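Local coordinates for type III restriction-modification enzyme EcoP15I Mod subunit (Escherichia coli, PDB 4ZCF), which methylates one adenine in the DNA sequence 5'-CAGCAG-3', using S-adenosyl-L-methionine, and is required together with the Res subunit for restriction, at residues A[95-100]-A[486-491]; A[444-449]-A[492-497]. One frame throughout, in Å; residues are numbered along the deposited sequence.

Contact 1. Residues A[95-100]-A[486-491]; sequences HLLIKG and TIFDLT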
loop_
_atom_site.group_PDB
_atom_site.type_symbol
_atom_site.label_atom_id
_atom_site.label_comp_id
_atom_site.label_asym_id
_atom_site.label_seq_id
_atom_site.Cartn_x
_atom_site.Cartn_y
_atom_site.Cartn_z
ATOM N N HIS A 95 10.260 -1.578 25.354
ATOM C CA HIS A 95 10.617 -0.476 24.470
ATOM C C HIS A 95 12.081 -0.470 24.047
ATOM O O HIS A 95 12.964 -0.699 24.875
ATOM C CB HIS A 95 10.225 0.860 25.114
ATOM C CG HIS A 95 8.798 0.916 25.559
ATOM N ND1 HIS A 95 7.764 1.033 24.656
ATOM C CD2 HIS A 95 8.275 0.799 26.801
ATOM C CE1 HIS A 95 6.655 1.039 25.375
ATOM N NE2 HIS A 95 6.915 0.896 26.665
ATOM N N LEU A 96 12.350 -0.163 22.755
ATOM C CA LEU A 96 13.721 -0.144 22.226
ATOM C C LEU A 96 14.113 1.154 21.579
ATOM O O LEU A 96 13.346 1.722 20.837
ATOM C CB LEU A 96 13.974 -1.297 21.201
ATOM C CG LEU A 96 13.463 -2.700 21.535
ATOM C CD1 LEU A 96 13.409 -3.562 20.302
ATOM C CD2 LEU A 96 14.273 -3.342 22.648
ATOM N N LEU A 97 15.351 1.574 21.801
ATOM C CA LEU A 97 15.995 2.696 21.129
ATOM C C LEU A 97 17.326 2.127 20.572
ATOM O O LEU A 97 18.100 1.510 21.319
ATOM C CB LEU A 97 16.180 3.937 22.038
ATOM C CG LEU A 97 17.181 4.994 21.553
ATOM C CD1 LEU A 97 16.673 5.761 20.320
ATOM C CD2 LEU A 97 17.564 5.932 22.670
ATOM N N ILE A 98 17.525 2.244 19.242
ATOM C CA ILE A 98 18.698 1.716 18.536
ATOM C C ILE A 98 19.525 2.809 17.898
ATOM O O ILE A 98 18.982 3.695 17.228
ATOM C CB ILE A 98 18.377 0.562 17.562
ATOM C CG1 ILE A 98 17.399 -0.424 18.188
ATOM C CG2 ILE A 98 19.657 -0.165 17.153
ATOM C CD1 ILE A 98 16.380 -0.888 17.260
ATOM N N LYS A 99 20.850 2.741 18.125
ATOM C CA LYS A 99 21.821 3.689 17.594
ATOM C C LYS A 99 22.493 3.090 16.366
ATOM O O LYS A 99 22.971 1.964 16.402
ATOM C CB LYS A 99 22.874 4.044 18.665
ATOM C CG LYS A 99 23.769 5.226 18.286
ATOM C CD LYS A 99 25.170 5.068 18.854
ATOM C CE LYS A 99 25.325 5.487 20.294
ATOM N NZ LYS A 99 26.754 5.709 20.642
ATOM N N GLY A 100 22.551 3.873 15.310
ATOM C CA GLY A 100 23.175 3.506 14.050
ATOM C C GLY A 100 22.336 3.898 12.859
ATOM O O GLY A 100 21.239 4.448 13.009
ATOM N N THR A 486 26.128 14.229 19.932
ATOM C CA THR A 486 25.349 13.588 18.853
ATOM C C THR A 486 23.841 13.759 19.078
ATOM O O THR A 486 23.421 13.935 20.222
ATOM C CB THR A 486 25.767 12.114 18.584
ATOM O OG1 THR A 486 25.367 11.245 19.647
ATOM C CG2 THR A 486 27.248 11.952 18.297
ATOM N N ILE A 487 23.028 13.714 17.981
ATOM C CA ILE A 487 21.550 13.819 18.016
ATOM C C ILE A 487 21.004 12.651 18.846
ATOM O O ILE A 487 19.975 12.790 19.511
ATOM C CB ILE A 487 20.875 13.821 16.597
ATOM C CG1 ILE A 487 21.699 14.513 15.496
ATOM C CG2 ILE A 487 19.391 14.316 16.641
ATOM C CD1 ILE A 487 21.804 16.090 15.565
ATOM N N PHE A 488 21.701 11.491 18.784
ATOM C CA PHE A 488 21.338 10.295 19.539
ATOM C C PHE A 488 21.335 10.573 21.042
ATOM O O PHE A 488 20.459 10.066 21.739
ATOM C CB PHE A 488 22.259 9.104 19.200
ATOM C CG PHE A 488 21.886 7.869 19.983
ATOM C CD1 PHE A 488 20.854 7.033 19.550
ATOM C CD2 PHE A 488 22.515 7.575 21.194
ATOM C CE1 PHE A 488 20.472 5.919 20.301
ATOM C CE2 PHE A 488 22.120 6.466 21.956
ATOM C CZ PHE A 488 21.110 5.640 21.498
ATOM N N ASP A 489 22.322 11.354 21.531
ATOM C CA ASP A 489 22.485 11.720 22.939
ATOM C C ASP A 489 21.284 12.507 23.465
ATOM O O ASP A 489 20.817 12.220 24.570
ATOM C CB ASP A 489 23.787 12.519 23.153
ATOM C CG ASP A 489 25.070 11.762 22.901
ATOM O OD1 ASP A 489 25.119 10.559 23.222
ATOM O OD2 ASP A 489 26.057 12.399 22.468
ATOM N N LEU A 490 20.772 13.466 22.656
ATOM C CA LEU A 490 19.589 14.289 22.963
ATOM C C LEU A 490 18.347 13.438 22.953
ATOM O O LEU A 490 17.443 13.665 23.768
ATOM C CB LEU A 490 19.387 15.379 21.921
ATOM C CG LEU A 490 20.358 16.514 21.882
ATOM C CD1 LEU A 490 20.567 16.937 20.447
ATOM C CD2 LEU A 490 19.876 17.690 22.765
ATOM N N THR A 491 18.280 12.494 21.984
ATOM C CA THR A 491 17.178 11.551 21.816
ATOM C C THR A 491 17.103 10.648 23.022
ATOM O O THR A 491 16.023 10.527 23.586
ATOM C CB THR A 491 17.304 10.788 20.479
ATOM O OG1 THR A 491 17.307 11.751 19.429
ATOM C CG2 THR A 491 16.180 9.765 20.263
#

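Contact 2. Residues A[444-449]-A[492-497]; sequences SGTTAH and KERLIR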
loop_
_atom_site.group_PDB
_atom_site.type_symbol
_atom_site.label_atom_id
_atom_site.label_comp_id
_atom_site.label_asym_id
_atom_site.label_seq_id
_atom_site.Cartn_x
_atom_site.Cartn_y
_atom_site.Cartn_z
ATOM N N SER A 444 13.687 13.761 17.597
ATOM C CA SER A 444 13.751 14.200 18.979
ATOM C C SER A 444 13.263 13.142 19.960
ATOM O O SER A 444 13.507 13.293 21.153
ATOM C CB SER A 444 12.950 15.491 19.155
ATOM O OG SER A 444 11.651 15.467 18.585
ATOM N N GLY A 445 12.583 12.099 19.455
ATOM C CA GLY A 445 12.001 11.013 20.238
ATOM C C GLY A 445 10.497 11.110 20.451
ATOM O O GLY A 445 9.929 10.408 21.297
ATOM N N THR A 446 9.833 11.973 19.671
ATOM C CA THR A 446 8.383 12.240 19.712
ATOM C C THR A 446 7.479 11.007 19.732
ATOM O O THR A 446 6.525 10.979 20.520
ATOM C CB THR A 446 8.003 13.156 18.562
ATOM O OG1 THR A 446 8.933 14.239 18.496
ATOM C CG2 THR A 446 6.565 13.629 18.638
ATOM N N THR A 447 7.733 10.028 18.834
ATOM C CA THR A 447 6.889 8.825 18.727
ATOM C C THR A 447 6.971 7.978 19.984
ATOM O O THR A 447 5.967 7.477 20.461
ATOM C CB THR A 447 7.200 8.050 17.418
ATOM O OG1 THR A 447 7.161 8.957 16.331
ATOM C CG2 THR A 447 6.207 6.969 17.136
ATOM N N ALA A 448 8.182 7.820 20.506
ATOM C CA ALA A 448 8.496 7.066 21.710
ATOM C C ALA A 448 7.784 7.708 22.895
ATOM O O ALA A 448 7.091 7.015 23.621
ATOM C CB ALA A 448 10.001 7.052 21.913
ATOM N N HIS A 449 7.863 9.048 23.007
ATOM C CA HIS A 449 7.213 9.843 24.043
ATOM C C HIS A 449 5.699 9.611 23.993
ATOM O O HIS A 449 5.093 9.284 25.015
ATOM C CB HIS A 449 7.577 11.332 23.881
ATOM C CG HIS A 449 7.169 12.212 25.031
ATOM N ND1 HIS A 449 7.713 13.485 25.193
ATOM C CD2 HIS A 449 6.268 11.999 26.024
ATOM C CE1 HIS A 449 7.120 13.999 26.256
ATOM N NE2 HIS A 449 6.258 13.136 26.802
ATOM N N LYS A 492 18.233 10.018 23.417
ATOM C CA LYS A 492 18.322 9.116 24.583
ATOM C C LYS A 492 17.858 9.846 25.851
ATOM O O LYS A 492 16.987 9.331 26.555
ATOM C CB LYS A 492 19.756 8.564 24.738
ATOM C CG LYS A 492 19.971 7.632 25.946
ATOM C CD LYS A 492 21.476 7.359 26.124
ATOM C CE LYS A 492 21.760 6.308 27.173
ATOM N NZ LYS A 492 23.214 6.028 27.277
ATOM N N GLU A 493 18.379 11.071 26.079
ATOM C CA GLU A 493 18.016 11.933 27.198
ATOM C C GLU A 493 16.541 12.319 27.205
ATOM O O GLU A 493 15.931 12.291 28.280
ATOM C CB GLU A 493 18.915 13.190 27.249
ATOM C CG GLU A 493 18.611 14.181 28.377
ATOM C CD GLU A 493 18.833 13.770 29.827
ATOM O OE1 GLU A 493 18.772 12.559 30.141
ATOM O OE2 GLU A 493 19.014 14.679 30.669
ATOM N N ARG A 494 15.961 12.666 26.024
ATOM C CA ARG A 494 14.539 13.054 25.920
ATOM C C ARG A 494 13.630 11.938 26.365
ATOM O O ARG A 494 12.583 12.208 26.952
ATOM C CB ARG A 494 14.147 13.479 24.488
ATOM C CG ARG A 494 12.832 14.233 24.450
ATOM C CD ARG A 494 11.608 13.488 23.916
ATOM N NE ARG A 494 11.276 14.097 22.626
ATOM C CZ ARG A 494 10.080 14.503 22.228
ATOM N NH1 ARG A 494 9.013 14.278 22.974
ATOM N NH2 ARG A 494 9.936 15.095 21.054
ATOM N N LEU A 495 13.997 10.687 26.031
ATOM C CA LEU A 495 13.227 9.494 26.376
ATOM C C LEU A 495 13.379 9.182 27.850
ATOM O O LEU A 495 12.412 8.784 28.478
ATOM C CB LEU A 495 13.684 8.320 25.512
ATOM C CG LEU A 495 13.076 8.143 24.124
ATOM C CD1 LEU A 495 13.146 9.403 23.322
ATOM C CD2 LEU A 495 13.789 7.041 23.370
ATOM N N ILE A 496 14.588 9.385 28.413
ATOM C CA ILE A 496 14.872 9.224 29.848
ATOM C C ILE A 496 13.948 10.165 30.640
ATOM O O ILE A 496 13.238 9.706 31.541
ATOM C CB ILE A 496 16.382 9.439 30.172
ATOM C CG1 ILE A 496 17.199 8.163 29.816
ATOM C CG2 ILE A 496 16.588 9.853 31.660
ATOM C CD1 ILE A 496 18.697 8.397 29.691
ATOM N N ARG A 497 13.913 11.457 30.250
ATOM C CA ARG A 497 13.074 12.480 30.880
ATOM C C ARG A 497 11.579 12.201 30.728
ATOM O O ARG A 497 10.835 12.302 31.703
ATOM C CB ARG A 497 13.458 13.885 30.391
ATOM C CG ARG A 497 14.842 14.286 30.878
ATOM C CD ARG A 497 15.143 15.732 30.582
ATOM N NE ARG A 497 16.567 16.046 30.709
ATOM C CZ ARG A 497 17.064 17.271 30.808
ATOM N NH1 ARG A 497 16.259 18.318 30.873
ATOM N NH2 ARG A 497 18.364 17.454 30.904
#

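Contact 1. Residues A[95-100]-A[486-491]
Lys99 lies across one face of the Phe488 ring, the two side chains meeting at about a right angle. Its CB makes a CH-pi contact, 3.7 Å from the centroid of the Phe488 ring and 20° off the ring normal. CG of Lys99 stands 3.6 Å above the plane of the Phe488 ring, over its centre. The chain bends at its second and third torsions and so continues across the ring, bringing Lys99 CE to 3.6 Å from Phe488 CD2. The aliphatic part of the lysine thus covers the aromatic face, while NZ continues to a long, weak ion pair with Asp470.

The arrangement illustrates how a helix is seated on the sheet of a Rossmann-like methyltransferase: helix 487-491 runs almost antiparallel to strand 96-99, at 168°, with their axes 10.1 Å apart. Leu97 and Lys99, alternate residues of the strand, both face the helix. The Leu97 and Phe488 side chains point at each other, with Leu97 CG 3.6 Å from Phe488 CE1. Placing CG of Phe488 anti to the backbone N (chi1 180°) carries the ring out to the strand, where Lys99 covers a face and Leu97 meets the CE1 and CZ end. With an alanine at Phe488, the lysine methylenes would probably lose the surface they lie on and Leu97 its aromatic neighbour. One helical turn further on, Thr491 turns its methyl to the strand, with CG2 4.0 Å from Leu97 CD1.

Contact 2. Residues A[444-449]-A[492-497]
Ser444 O receives the NE hydrogen of Arg494 at 2.8 Å, in a bent bond (142°) whose donor stands above the carbonyl plane. Ser444 and Gly445 belong to the glycine-rich FAGSGTT turn, consistent with the FxGxG motif that binds S-adenosylmethionine in N6-adenine and N4-cytosine methyltransferases, and Gly445 is the N-cap of the helix that follows. The Arg494 chain, with CG anti to the backbone N and bends at its second and third torsions, brings the guanidinium onto this turn from a neighbouring helix. It grips Ser444 side-on with two nitrogens: while NE holds the carbonyl, NH2 gives a bond of 3.0 Å to Ser444 OG, nearly in the guanidinium plane. Two atoms of one serine therefore restrain the rotation of the guanidinium. Thr446 N and Gly445 C lie over one of its faces. NH1 reaches the edge of the His449 ring in a weak bond to His449 ND1 (2.7 Å); ring and guanidinium planes are 89° apart. Ile420 of helix 420-430 also touches Arg494. Apolar contacts from the next residue, Leu495, complete the junction. Ala448 CB rests 3.9 Å from Leu495 CG, and Leu495 CD1 packs 3.7 Å from Gly445 CA, at the position where any beta carbon on that residue would collide with it.

In the fold
From the N terminus, strand 96-99 comes first and pairs with a helix that lies far along the chain: contact 1 closes a loop of 385 residues between 95-100 and 486-491. Contact 2 closes one of only 42, joining the turn and helix start at 444-449 to 492-497. Since 444-449 falls inside the long loop and 492-497 beyond its end, the two closures cross rather than nest. Both end on helix 487-500, which links strand 461-468 to strand 508-514 across the intervening strand 96-99. That one helix therefore ties strand 96-99 to the start of helix 446-455, and Leu97 CD2 bridges the contacts, 4.0 Å from Leu495 CD2.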